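Local coordinates for protein acetylene hydratase Ahy (Pelobacter acetylenicus, PDB 2E7Z) that catalyses the hydration of acetylene to acetaldehyde, using a tungsten-bis(molybdopterin guanine dinucleotide) cofactor and one [4Fe-4S] cluster, at residues Val5-Asp10 against Asn476-Val481; Val47-Ile52 against Asp457-Arg462. One frame throughout, in Å; residues are numbered along the deposited sequence.

Interaction 1 of 2, residues Val5-Asp10 against Asn476-Val481; sequences VCQSCD and NTSQQV. With SF4 (iron/sulfur cluster), chain D; MGD (2-amino-5,6-dimercapto-7-methyl-3,7,8a,9-tetrahydro-8-oxa-1,3,9,10-tetraaza-anthracen-4-one guanosine dinucleotide), chain F.
The backbone N of Val5 donates to the hydroxyl of Ser478, N to OG 2.8 Å at 154°, the single direct hydrogen bond between 5-10 and 476-481. Ser478 sets its OG anti to its own backbone N (chi1 -169°), which carries the oxygen across to Val5. A water extends the link: it accepts from Ser478 OG at 2.7 Å and from Gln7 NE2 at 3.0 Å. The Gln7 chain bends at chi2 (143°) and folds its amide back toward Val5, so that NE2 also donates to Val5 O at 2.8 Å.

Apolar contact is led by one methyl of Val5. Val5 CG2 lies 3.6 Å from Ser478 CB, beside Asn476-Ser478, where it also meets the carbonyl O of Thr477 and reaches Asn476 CB; the amide oxygen of Asn476 is bound by Thr36.

Beyond Val5 the segment binds the cluster. Cys6 SG binds FE2 and Cys9 SG binds FE4 of the [4Fe-4S] cluster, each at 2.3 Å, and Ser8 N makes an N-H...S hydrogen bond to Cys6 SG (3.4 Å). Asp10, the active-site residue, brings its carboxylate beside S13 of one pterin, OD2 to S13 3.6 Å, and is bound through OD1 by Trp176. This is the cysteine-rich N-terminal cluster loop of the DMSO reductase family.

Val5 ends strand 2-5, and the cluster loop leads on to strand 14-19, whose Val14 touches both Val5 and Asn476. The segment 476-481 leaves strand 474-476 and runs past strand 2-5, where Gln479 pairs with His3 through the backbone.

Interaction 2 of 2, residues Val47-Ile52 against Asp457-Arg462; sequences VNADTI and DHWLER. With MGD (2-amino-5,6-dimercapto-7-methyl-3,7,8a,9-tetrahydro-8-oxa-1,3,9,10-tetraaza-anthracen-4-one guanosine dinucleotide), chain E.
Ala49 sets its methyl against the six-membered part of the Trp459 indole, CB to CZ2 3.4 Å, an oblique approach. Leu460 CD1 reaches the same methyl more loosely, at 4.3 Å, and Asp50 OD1 at 4.1 Å, the Asp50 and Leu460 side chains crossing at about a right angle. The carboxylate of Asp50 has its polar partners elsewhere, Arg53 and the backbone of Ile25. His458 completes the shell, its NE2 3.8 Å from Ala49 O.

These side chains also brace one another. The Trp459 indole carries His458 CE1 and Leu460 CG over one face, while its NE1 is hydrogen-bonded to Ser8 OG. His458 ND1 accepts from Leu460 N at 3.0 Å and 169°, a nearly straight bond, with the N tilted from the ring plane, that helps to set the turn of the imidazole.

Farther out, both ends of 457-462 approach the cofactor. Arg462 points NH1 and NH2 at the guanine O6 of MGD (chain E), the NH2 bond measuring 2.9 Å, with O6 near the guanidinium plane. NH2 also forms a salt bridge to Asp457 OD1, met from above the carboxylate plane, and the backbone N of Trp459 sits over the guanidinium centre.

Short helix 49-53 thus lies against the loop that follows strand 452-455 of the mixed sheet that also holds strands 435-440 and 408-412, with strand 25-29 contributing Thr27 and Ile25 beside Trp459 and Leu460.

How the interactions relate
The two contacts lie side by side, their centres about 9 Å apart, and two hydrogen bonds probably join them: Gln7 OE1 to Arg462 NH1 (2.8 Å) and Ser8 OG to Trp459 NE1 (2.9 Å). Both run from the cluster loop of interaction 1 to the guanine-binding loop of interaction 2. Residues 457-462 thereby bridge the [4Fe-4S] site and the guanine of one MGD, the Trp459 side chain lying about 6 Å from the cluster. The other MGD is met in interaction 1 at Asp10, the active-site residue. Segment 476-481 also packs on 457-462, Val481 CB 3.3 Å from Leu460 O.

Interaction 1 of 2, residues Val5-Asp10 against Asn476-Val481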
ATOM      1  N   VAL A   5       1.655 -10.297  16.662  1.00  9.43           N
ATOM      2  CA  VAL A   5       1.099  -9.383  15.673  1.00  9.13           C
ATOM      3  C   VAL A   5       0.674 -10.199  14.428  1.00  9.09           C
ATOM      4  O   VAL A   5       1.516 -10.836  13.773  1.00  8.73           O
ATOM      5  CB  VAL A   5       2.113  -8.283  15.299  1.00  8.53           C
ATOM      6  CG1 VAL A   5       1.564  -7.462  14.139  1.00 10.13           C
ATOM      7  CG2 VAL A   5       2.435  -7.409  16.526  1.00 10.27           C
ATOM      8  N   CYS A   6      -0.620 -10.219  14.115  1.00  9.10           N
ATOM      9  CA  CYS A   6      -1.044 -10.953  12.955  1.00  9.08           C
ATOM     10  C   CYS A   6      -0.548 -10.212  11.717  1.00  8.84           C
ATOM     11  O   CYS A   6      -0.772  -9.003  11.589  1.00  8.85           O
ATOM     12  CB  CYS A   6      -2.557 -11.031  12.961  1.00 10.02           C
ATOM     13  SG  CYS A   6      -3.212 -11.819  11.480  1.00 10.63           S
ATOM     14  N   GLN A   7       0.132 -10.937  10.828  1.00  8.42           N
ATOM     15  CA  GLN A   7       0.597 -10.353   9.568  1.00  9.51           C
ATOM     16  C   GLN A   7      -0.089 -11.033   8.391  1.00  9.83           C
ATOM     17  O   GLN A   7       0.451 -11.073   7.277  1.00 10.03           O
ATOM     18  CB  GLN A   7       2.121 -10.435   9.485  1.00  9.16           C
ATOM     19  CG  GLN A   7       2.780  -9.562  10.576  1.00  7.89           C
ATOM     20  CD  GLN A   7       4.041 -10.167  11.181  1.00  7.99           C
ATOM     21  OE1 GLN A   7       5.079 -10.293  10.507  1.00  8.87           O
ATOM     22  NE2 GLN A   7       3.985 -10.481  12.474  1.00  8.33           N
ATOM     23  N   SER A   8      -1.291 -11.549   8.635  1.00 10.29           N
ATOM     24  CA  SER A   8      -2.092 -12.080   7.537  1.00 10.60           C
ATOM     25  C   SER A   8      -2.723 -10.954   6.714  1.00 10.36           C
ATOM     26  O   SER A   8      -3.143 -11.176   5.585  1.00 10.62           O
ATOM     27  CB  SER A   8      -3.147 -13.069   8.038  1.00 10.67           C
ATOM     28  OG  SER A   8      -2.579 -14.354   8.274  1.00 11.82           O
ATOM     29  N   CYS A   9      -2.749  -9.738   7.263  1.00  9.41           N
ATOM     30  CA  CYS A   9      -2.952  -8.539   6.457  1.00 10.09           C
ATOM     31  C   CYS A   9      -2.241  -7.413   7.199  1.00 10.48           C
ATOM     32  O   CYS A   9      -1.673  -7.630   8.278  1.00 10.76           O
ATOM     33  CB  CYS A   9      -4.432  -8.236   6.141  1.00 10.61           C
ATOM     34  SG  CYS A   9      -5.379  -7.224   7.318  1.00 11.34           S
ATOM     35  N   ASP A  10      -2.282  -6.222   6.636  1.00 10.14           N
ATOM     36  CA  ASP A  10      -1.374  -5.175   7.088  1.00 10.47           C
ATOM     37  C   ASP A  10      -1.860  -4.272   8.235  1.00 10.42           C
ATOM     38  O   ASP A  10      -1.103  -3.428   8.711  1.00 10.81           O
ATOM     39  CB  ASP A  10      -0.875  -4.340   5.902  1.00 11.96           C
ATOM     40  CG  ASP A  10      -1.986  -3.663   5.121  1.00 14.44           C
ATOM     41  OD1 ASP A  10      -3.182  -4.037   5.238  1.00 13.78           O
ATOM     42  OD2 ASP A  10      -1.622  -2.756   4.327  1.00 19.29           O
ATOM     43  N   ASN A 476       3.825  -2.384  18.426  1.00 10.66           N
ATOM     44  CA  ASN A 476       3.407  -3.595  19.148  1.00 11.17           C
ATOM     45  C   ASN A 476       4.448  -4.695  19.021  1.00 10.65           C
ATOM     46  O   ASN A 476       4.943  -4.964  17.933  1.00 12.38           O
ATOM     47  CB  ASN A 476       2.065  -4.114  18.610  1.00 10.82           C
ATOM     48  CG  ASN A 476       0.908  -3.175  18.922  1.00 12.31           C
ATOM     49  OD1 ASN A 476       0.047  -2.918  18.078  1.00 14.23           O
ATOM     50  ND2 ASN A 476       0.909  -2.630  20.117  1.00 12.53           N
ATOM     51  N   THR A 477       4.769  -5.339  20.132  1.00  9.76           N
ATOM     52  CA  THR A 477       5.641  -6.509  20.076  1.00  9.09           C
ATOM     53  C   THR A 477       4.893  -7.754  19.586  1.00  8.99           C
ATOM     54  O   THR A 477       3.701  -7.913  19.844  1.00  9.65           O
ATOM     55  CB  THR A 477       6.259  -6.777  21.461  1.00  9.25           C
ATOM     56  OG1 THR A 477       5.191  -6.922  22.415  1.00 10.10           O
ATOM     57  CG2 THR A 477       7.158  -5.621  21.877  1.00  9.65           C
ATOM     58  N   SER A 478       5.625  -8.612  18.881  1.00  8.83           N
ATOM     59  CA  SER A 478       5.124  -9.886  18.419  1.00  8.68           C
ATOM     60  C   SER A 478       6.042 -11.000  18.883  1.00  8.71           C
ATOM     61  O   SER A 478       7.224 -11.005  18.559  1.00  7.69           O
ATOM     62  CB  SER A 478       5.053  -9.893  16.899  1.00  7.96           C
ATOM     63  OG  SER A 478       4.325 -11.025  16.486  1.00  8.61           O
ATOM     64  N   GLN A 479       5.501 -11.954  19.631  1.00  8.56           N
ATOM     65  CA  GLN A 479       6.292 -13.098  20.060  1.00  8.46           C
ATOM     66  C   GLN A 479       6.341 -14.160  18.995  1.00  9.77           C
ATOM     67  O   GLN A 479       5.357 -14.350  18.248  1.00  9.36           O
ATOM     68  CB  GLN A 479       5.705 -13.660  21.350  1.00 10.02           C
ATOM     69  CG  GLN A 479       5.700 -12.663  22.506  1.00 10.52           C
ATOM     70  CD  GLN A 479       5.267 -13.334  23.779  1.00 10.76           C
ATOM     71  OE1 GLN A 479       4.109 -13.711  23.934  1.00 12.26           O
ATOM     72  NE2 GLN A 479       6.217 -13.557  24.667  1.00 13.15           N
ATOM     73  N   GLN A 480       7.472 -14.871  18.954  1.00  9.37           N
ATOM     74  CA  GLN A 480       7.620 -16.044  18.107  1.00  9.72           C
ATOM     75  C   GLN A 480       6.850 -17.239  18.685  1.00 10.22           C
ATOM     76  O   GLN A 480       7.081 -17.611  19.841  1.00 11.15           O
ATOM     77  CB  GLN A 480       9.080 -16.403  18.011  1.00  9.55           C
ATOM     78  CG  GLN A 480       9.376 -17.504  17.035  1.00 11.38           C
ATOM     79  CD  GLN A 480      10.850 -17.738  16.824  1.00 14.16           C
ATOM     80  OE1 GLN A 480      11.697 -17.045  17.403  1.00 15.49           O
ATOM     81  NE2 GLN A 480      11.170 -18.690  15.970  1.00 14.72           N
ATOM     82  N   VAL A 481       5.985 -17.865  17.890  1.00 10.42           N
ATOM     83  CA  VAL A 481       5.227 -19.012  18.392  1.00 12.02           C
ATOM     84  C   VAL A 481       5.997 -20.325  18.231  1.00 12.35           C
ATOM     85  O   VAL A 481       6.111 -21.127  19.178  1.00 12.94           O
ATOM     86  CB  VAL A 481       3.814 -19.081  17.769  1.00 12.25           C
ATOM     87  CG1 VAL A 481       3.022 -20.211  18.416  1.00 13.16           C
ATOM     88  CG2 VAL A 481       3.085 -17.761  17.971  1.00 12.54           C
TER
HETATM   89 FE1  SF4 D 800      -7.549 -10.241  10.195  1.00 13.31          FE
HETATM   90 FE2  SF4 D 800      -4.960 -10.435  10.897  1.00 11.40          FE
HETATM   91 FE3  SF4 D 800      -6.442  -8.330  11.737  1.00 12.64          FE
HETATM   92 FE4  SF4 D 800      -5.709  -8.521   9.166  1.00 11.66          FE
HETATM   93  S1  SF4 D 800      -4.288  -8.241  10.896  1.00 10.86           S
HETATM   94  S2  SF4 D 800      -7.818  -7.947   9.958  1.00 12.99           S
HETATM   95  S3  SF4 D 800      -5.766 -10.808   8.819  1.00 10.96           S
HETATM   96  S4  SF4 D 800      -6.792 -10.542  12.304  1.00 13.11           S
HETATM   97  PB  MGD F 802     -11.981  -2.333  -1.129  0.50 11.83           P
HETATM   98  O1B MGD F 802     -12.591  -3.430  -0.297  0.50 11.14           O
HETATM   99  O2B MGD F 802     -11.197  -2.714  -2.351  0.50  9.53           O
HETATM  100  O3B MGD F 802     -11.008  -1.426  -0.225  0.50 10.76           O
HETATM  101  O3A MGD F 802      -9.793  -1.446   1.945  0.50 10.00           O
HETATM  102  PA  MGD F 802     -11.166  -0.940   1.297  0.50 11.72           P
HETATM  103  O1A MGD F 802     -11.106   0.564   1.217  0.50 10.31           O
HETATM  104  O2A MGD F 802     -12.306  -1.589   2.060  0.50 12.29           O
HETATM  105  O5' MGD F 802     -13.158  -1.326  -1.574  0.50 11.41           O
HETATM  106  C5' MGD F 802     -13.998  -0.847  -0.541  0.50 10.44           C
HETATM  107  C4' MGD F 802     -14.998   0.138  -1.119  0.50  9.33           C
HETATM  108  O4' MGD F 802     -14.311   1.151  -1.863  0.50  9.80           O
HETATM  109  C3' MGD F 802     -15.962  -0.551  -2.080  0.50  9.30           C
HETATM  110  O3' MGD F 802     -17.264  -0.577  -1.494  0.50 10.26           O
HETATM  111  C2' MGD F 802     -15.936   0.301  -3.330  0.50  9.09           C
HETATM  112  O2' MGD F 802     -17.224   0.593  -3.868  0.50  9.23           O
HETATM  113  C1' MGD F 802     -15.261   1.570  -2.823  0.50  9.64           C
HETATM  114  N9  MGD F 802     -14.675   2.395  -3.897  0.50  8.55           N
HETATM  115  C8  MGD F 802     -14.090   1.983  -5.038  0.50 10.08           C
HETATM  116  N7  MGD F 802     -13.660   3.027  -5.793  0.50  9.90           N
HETATM  117  C5  MGD F 802     -14.010   4.149  -5.118  0.50  9.81           C
HETATM  118  C6  MGD F 802     -13.876   5.608  -5.320  0.50  9.47           C
HETATM  119  O6  MGD F 802     -13.360   6.063  -6.363  0.50  9.75           O
HETATM  120  N1  MGD F 802     -14.347   6.421  -4.362  0.50  8.72           N
HETATM  121  C2  MGD F 802     -14.930   5.971  -3.232  0.50  7.86           C
HETATM  122  N2  MGD F 802     -15.364   6.867  -2.313  0.50  9.11           N
HETATM  123  N3  MGD F 802     -15.082   4.641  -2.979  0.50  8.64           N
HETATM  124  C4  MGD F 802     -14.654   3.724  -3.867  0.50  8.53           C
HETATM  125  C10 MGD F 802      -8.521  -1.427   1.301  0.50 10.66           C
HETATM  126  C11 MGD F 802      -7.620  -2.158   2.293  0.50  9.60           C
HETATM  127  O11 MGD F 802      -8.229  -3.410   2.645  0.50 11.23           O
HETATM  128  C12 MGD F 802      -6.209  -2.371   1.782  0.50 11.21           C
HETATM  129  S12 MGD F 802      -5.463  -1.205   0.804  0.50 13.81           S
HETATM  130  C13 MGD F 802      -5.517  -3.480   2.093  0.50 11.02           C
HETATM  131  S13 MGD F 802      -3.874  -3.686   1.691  0.50 12.39           S
HETATM  132  C14 MGD F 802      -6.176  -4.628   2.788  0.50  9.90           C
HETATM  133  N15 MGD F 802      -6.556  -5.655   1.827  0.50 10.57           N
HETATM  134  C16 MGD F 802      -7.396  -6.625   2.248  0.50 10.20           C
HETATM  135  C17 MGD F 802      -7.565  -7.919   1.552  0.50 10.91           C
HETATM  136  O17 MGD F 802      -6.928  -8.177   0.504  0.50 10.92           O
HETATM  137  N18 MGD F 802      -8.435  -8.802   2.073  0.50  9.95           N
HETATM  138  C19 MGD F 802      -9.158  -8.552   3.186  0.50 10.67           C
HETATM  139  N19 MGD F 802      -9.999  -9.504   3.641  0.50 10.50           N
HETATM  140  N20 MGD F 802      -9.062  -7.385   3.873  0.50 10.84           N
HETATM  141  C21 MGD F 802      -8.222  -6.416   3.454  0.50 10.82           C
HETATM  142  N22 MGD F 802      -8.133  -5.256   4.126  0.50 11.52           N
HETATM  143  C23 MGD F 802      -7.411  -4.137   3.557  0.50 10.54           C
HETATM  144  O   HOH W   1       5.383 -12.344  14.381  1.00  8.29           O

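Interaction 2 of 2, residues Val47-Ile52 against Asp457-Arg462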
ATOM      1  N   VAL A  47      -7.561 -16.620  11.946  1.00 14.35           N
ATOM      2  CA  VAL A  47      -8.005 -17.858  12.591  1.00 15.42           C
ATOM      3  C   VAL A  47      -7.449 -19.072  11.870  1.00 14.72           C
ATOM      4  O   VAL A  47      -7.065 -20.068  12.490  1.00 15.77           O
ATOM      5  CB  VAL A  47      -9.542 -17.951  12.619  1.00 15.64           C
ATOM      6  CG1 VAL A  47     -10.007 -19.381  12.992  1.00 16.25           C
ATOM      7  CG2 VAL A  47     -10.082 -16.929  13.593  1.00 15.96           C
ATOM      8  N   ASN A  48      -7.405 -18.979  10.544  1.00 14.92           N
ATOM      9  CA  ASN A  48      -6.977 -20.088   9.715  1.00 15.11           C
ATOM     10  C   ASN A  48      -5.555 -19.936   9.188  1.00 14.11           C
ATOM     11  O   ASN A  48      -5.162 -20.634   8.267  1.00 14.50           O
ATOM     12  CB  ASN A  48      -7.954 -20.265   8.562  1.00 15.34           C
ATOM     13  CG  ASN A  48      -9.338 -20.658   9.049  1.00 17.00           C
ATOM     14  OD1 ASN A  48      -9.537 -21.769   9.550  1.00 19.65           O
ATOM     15  ND2 ASN A  48     -10.303 -19.757   8.903  1.00 18.10           N
ATOM     16  N   ALA A  49      -4.774 -19.042   9.794  1.00 13.37           N
ATOM     17  CA  ALA A  49      -3.417 -18.820   9.319  1.00 12.79           C
ATOM     18  C   ALA A  49      -2.517 -20.047   9.347  1.00 13.00           C
ATOM     19  O   ALA A  49      -1.624 -20.199   8.507  1.00 12.33           O
ATOM     20  CB  ALA A  49      -2.771 -17.645  10.077  1.00 12.90           C
ATOM     21  N   ASP A  50      -2.752 -20.939  10.312  1.00 12.49           N
ATOM     22  CA  ASP A  50      -1.913 -22.133  10.395  1.00 13.82           C
ATOM     23  C   ASP A  50      -2.133 -23.063   9.208  1.00 13.70           C
ATOM     24  O   ASP A  50      -1.234 -23.811   8.865  1.00 14.32           O
ATOM     25  CB  ASP A  50      -2.064 -22.873  11.730  1.00 13.53           C
ATOM     26  CG  ASP A  50      -0.817 -23.690  12.094  1.00 15.71           C
ATOM     27  OD1 ASP A  50       0.299 -23.178  11.835  1.00 15.45           O
ATOM     28  OD2 ASP A  50      -0.966 -24.841  12.604  1.00 16.19           O
ATOM     29  N   THR A  51      -3.290 -22.963   8.548  1.00 14.85           N
ATOM     30  CA  THR A  51      -3.517 -23.775   7.333  1.00 14.44           C
ATOM     31  C   THR A  51      -2.615 -23.318   6.179  1.00 14.42           C
ATOM     32  O   THR A  51      -2.341 -24.081   5.245  1.00 15.13           O
ATOM     33  CB  THR A  51      -4.975 -23.758   6.830  1.00 16.53           C
ATOM     34  OG1 THR A  51      -5.264 -22.468   6.279  1.00 16.21           O
ATOM     35  CG2 THR A  51      -5.962 -24.087   7.958  1.00 16.36           C
ATOM     36  N   ILE A  52      -2.166 -22.063   6.264  1.00 13.21           N
ATOM     37  CA  ILE A  52      -1.191 -21.518   5.323  1.00 12.48           C
ATOM     38  C   ILE A  52       0.229 -21.839   5.780  1.00 11.88           C
ATOM     39  O   ILE A  52       1.046 -22.328   4.985  1.00 12.29           O
ATOM     40  CB  ILE A  52      -1.371 -20.010   5.186  1.00 11.90           C
ATOM     41  CG1 ILE A  52      -2.820 -19.668   4.775  1.00 14.39           C
ATOM     42  CG2 ILE A  52      -0.374 -19.446   4.148  1.00 11.93           C
ATOM     43  CD1 ILE A  52      -3.318 -20.287   3.460  1.00 15.82           C
ATOM     44  N   ASP A 457      10.102 -17.348   6.131  1.00  7.86           N
ATOM     45  CA  ASP A 457       9.362 -17.665   7.337  1.00  8.37           C
ATOM     46  C   ASP A 457       7.958 -17.044   7.310  1.00  9.10           C
ATOM     47  O   ASP A 457       7.614 -16.266   6.425  1.00  8.49           O
ATOM     48  CB  ASP A 457      10.151 -17.332   8.622  1.00  7.91           C
ATOM     49  CG  ASP A 457      10.435 -15.852   8.807  1.00  7.30           C
ATOM     50  OD1 ASP A 457       9.971 -15.038   8.008  1.00  8.61           O
ATOM     51  OD2 ASP A 457      11.121 -15.559   9.812  1.00  8.57           O
ATOM     52  N   HIS A 458       7.142 -17.431   8.285  1.00  8.51           N
ATOM     53  CA  HIS A 458       5.766 -17.012   8.401  1.00  8.36           C
ATOM     54  C   HIS A 458       5.592 -16.243   9.725  1.00  8.39           C
ATOM     55  O   HIS A 458       6.401 -16.366  10.665  1.00  8.66           O
ATOM     56  CB  HIS A 458       4.911 -18.302   8.349  1.00  8.90           C
ATOM     57  CG  HIS A 458       3.440 -18.085   8.493  1.00 10.78           C
ATOM     58  ND1 HIS A 458       2.822 -17.919   9.716  1.00 10.48           N
ATOM     59  CD2 HIS A 458       2.461 -18.001   7.556  1.00 10.11           C
ATOM     60  CE1 HIS A 458       1.524 -17.749   9.524  1.00 10.32           C
ATOM     61  NE2 HIS A 458       1.278 -17.794   8.222  1.00  9.98           N
ATOM     62  N   TRP A 459       4.553 -15.423   9.808  1.00  8.41           N
ATOM     63  CA  TRP A 459       4.362 -14.599  11.002  1.00  8.41           C
ATOM     64  C   TRP A 459       4.184 -15.371  12.318  1.00  8.59           C
ATOM     65  O   TRP A 459       4.367 -14.796  13.383  1.00  9.00           O
ATOM     66  CB  TRP A 459       3.243 -13.565  10.790  1.00  8.28           C
ATOM     67  CG  TRP A 459       1.842 -14.066  10.627  1.00  8.08           C
ATOM     68  CD1 TRP A 459       1.179 -14.263   9.448  1.00  9.04           C
ATOM     69  CD2 TRP A 459       0.884 -14.295  11.675  1.00  8.39           C
ATOM     70  NE1 TRP A 459      -0.134 -14.664   9.709  1.00  9.58           N
ATOM     71  CE2 TRP A 459      -0.330 -14.676  11.065  1.00  9.78           C
ATOM     72  CE3 TRP A 459       0.938 -14.215  13.074  1.00  9.58           C
ATOM     73  CZ2 TRP A 459      -1.477 -14.971  11.813  1.00  9.77           C
ATOM     74  CZ3 TRP A 459      -0.201 -14.490  13.801  1.00  9.94           C
ATOM     75  CH2 TRP A 459      -1.384 -14.869  13.172  1.00 10.64           C
ATOM     76  N   LEU A 460       3.807 -16.644  12.255  1.00  9.14           N
ATOM     77  CA  LEU A 460       3.699 -17.471  13.468  1.00  9.87           C
ATOM     78  C   LEU A 460       5.068 -18.069  13.840  1.00 10.12           C
ATOM     79  O   LEU A 460       5.170 -18.849  14.793  1.00 10.78           O
ATOM     80  CB  LEU A 460       2.637 -18.589  13.275  1.00  9.65           C
ATOM     81  CG  LEU A 460       1.193 -18.079  13.306  1.00 10.28           C
ATOM     82  CD1 LEU A 460       0.255 -19.200  12.782  1.00 11.23           C
ATOM     83  CD2 LEU A 460       0.793 -17.663  14.720  1.00 11.97           C
ATOM     84  N   GLU A 461       6.110 -17.708  13.076  1.00  9.06           N
ATOM     85  CA  GLU A 461       7.432 -18.302  13.234  1.00  9.02           C
ATOM     86  C   GLU A 461       8.516 -17.276  13.532  1.00  8.73           C
ATOM     87  O   GLU A 461       9.720 -17.574  13.389  1.00  9.21           O
ATOM     88  CB  GLU A 461       7.832 -19.060  11.965  1.00  9.27           C
ATOM     89  CG  GLU A 461       6.832 -20.143  11.531  1.00  9.84           C
ATOM     90  CD  GLU A 461       7.123 -20.701  10.142  1.00 10.42           C
ATOM     91  OE1 GLU A 461       7.813 -20.022   9.331  1.00  9.84           O
ATOM     92  OE2 GLU A 461       6.655 -21.828   9.874  1.00 10.87           O
ATOM     93  N   ARG A 462       8.130 -16.068  13.941  1.00  8.27           N
ATOM     94  CA  ARG A 462       9.130 -15.019  14.095  1.00  8.62           C
ATOM     95  C   ARG A 462       8.775 -13.979  15.144  1.00  7.94           C
ATOM     96  O   ARG A 462       7.606 -13.616  15.293  1.00  8.37           O
ATOM     97  CB  ARG A 462       9.361 -14.326  12.741  1.00  7.54           C
ATOM     98  CG  ARG A 462       8.121 -13.572  12.179  1.00  8.80           C
ATOM     99  CD  ARG A 462       8.381 -13.161  10.745  1.00  7.58           C
ATOM    100  NE  ARG A 462       7.236 -12.485  10.138  1.00  7.71           N
ATOM    101  CZ  ARG A 462       6.833 -12.694   8.880  1.00  7.40           C
ATOM    102  NH1 ARG A 462       5.794 -12.028   8.397  1.00  7.80           N
ATOM    103  NH2 ARG A 462       7.493 -13.545   8.090  1.00  7.78           N
TER
HETATM  104  PB  MGD E 801       0.818  -9.427  -3.200  1.00  8.87           P
HETATM  105  O1B MGD E 801       1.043  -8.767  -4.538  1.00  9.55           O
HETATM  106  O2B MGD E 801      -0.294 -10.396  -3.027  1.00  9.31           O
HETATM  107  O3B MGD E 801       0.617  -8.338  -2.040  1.00  8.26           O
HETATM  108  O3A MGD E 801       0.947  -5.858  -2.273  1.00  9.36           O
HETATM  109  PA  MGD E 801       1.557  -7.145  -1.514  1.00  8.69           P
HETATM  110  O1A MGD E 801       1.314  -7.090  -0.036  1.00  8.74           O
HETATM  111  O2A MGD E 801       2.953  -7.291  -2.040  1.00  7.94           O
HETATM  112  O5' MGD E 801       2.212 -10.147  -2.829  1.00  8.04           O
HETATM  113  C5' MGD E 801       2.469 -10.499  -1.481  1.00  8.87           C
HETATM  114  C4' MGD E 801       3.334 -11.743  -1.526  1.00  6.98           C
HETATM  115  O4' MGD E 801       3.860 -11.941  -0.205  1.00  7.65           O
HETATM  116  C3' MGD E 801       2.554 -13.024  -1.806  1.00  7.56           C
HETATM  117  O3' MGD E 801       3.132 -13.680  -2.947  1.00  8.76           O
HETATM  118  C2' MGD E 801       2.659 -13.888  -0.531  1.00  7.85           C
HETATM  119  O2' MGD E 801       2.737 -15.314  -0.730  1.00  9.39           O
HETATM  120  C1' MGD E 801       3.936 -13.360   0.064  1.00  7.69           C
HETATM  121  N9  MGD E 801       4.061 -13.446   1.527  1.00  7.75           N
HETATM  122  C8  MGD E 801       3.094 -13.240   2.456  1.00  8.18           C
HETATM  123  N7  MGD E 801       3.602 -13.303   3.697  1.00  8.46           N
HETATM  124  C5  MGD E 801       4.935 -13.480   3.561  1.00  7.74           C
HETATM  125  C6  MGD E 801       6.077 -13.625   4.447  1.00  7.81           C
HETATM  126  O6  MGD E 801       5.947 -13.572   5.688  1.00  7.80           O
HETATM  127  N1  MGD E 801       7.274 -13.774   3.854  1.00  7.29           N
HETATM  128  C2  MGD E 801       7.474 -13.897   2.546  1.00  7.44           C
HETATM  129  N2  MGD E 801       8.748 -14.048   2.082  1.00  7.98           N
HETATM  130  N3  MGD E 801       6.474 -13.783   1.678  1.00  7.44           N
HETATM  131  C4  MGD E 801       5.225 -13.572   2.143  1.00  7.54           C
HETATM  132  C10 MGD E 801      -0.163  -5.194  -1.668  1.00 10.88           C
HETATM  133  C11 MGD E 801      -0.294  -3.852  -2.357  1.00 10.61           C
HETATM  134  O11 MGD E 801      -0.690  -4.145  -3.696  1.00  8.62           O
HETATM  135  C12 MGD E 801      -1.331  -3.008  -1.658  1.00 11.01           C
HETATM  136  S12 MGD E 801      -1.174  -2.764   0.027  1.00 13.53           S
HETATM  137  C13 MGD E 801      -2.317  -2.413  -2.349  1.00 11.18           C
HETATM  138  S13 MGD E 801      -3.575  -1.559  -1.582  1.00 14.62           S
HETATM  139  C14 MGD E 801      -2.411  -2.466  -3.843  1.00 10.51           C
HETATM  140  N15 MGD E 801      -3.522  -3.289  -4.296  1.00 10.42           N
HETATM  141  C16 MGD E 801      -3.571  -3.455  -5.649  1.00 10.39           C
HETATM  142  C17 MGD E 801      -4.813  -3.613  -6.419  1.00 10.57           C
HETATM  143  O17 MGD E 801      -5.923  -3.588  -5.844  1.00 11.93           O
HETATM  144  N18 MGD E 801      -4.706  -3.772  -7.753  1.00 10.82           N
HETATM  145  C19 MGD E 801      -3.519  -3.792  -8.410  1.00  9.48           C
HETATM  146  N19 MGD E 801      -3.479  -3.963  -9.748  1.00 10.76           N
HETATM  147  N20 MGD E 801      -2.353  -3.679  -7.762  1.00  9.83           N
HETATM  148  C21 MGD E 801      -2.325  -3.500  -6.435  1.00 10.49           C
HETATM  149  N22 MGD E 801      -1.152  -3.356  -5.813  1.00  9.47           N
HETATM  150  C23 MGD E 801      -1.080  -2.981  -4.417  1.00 10.39           C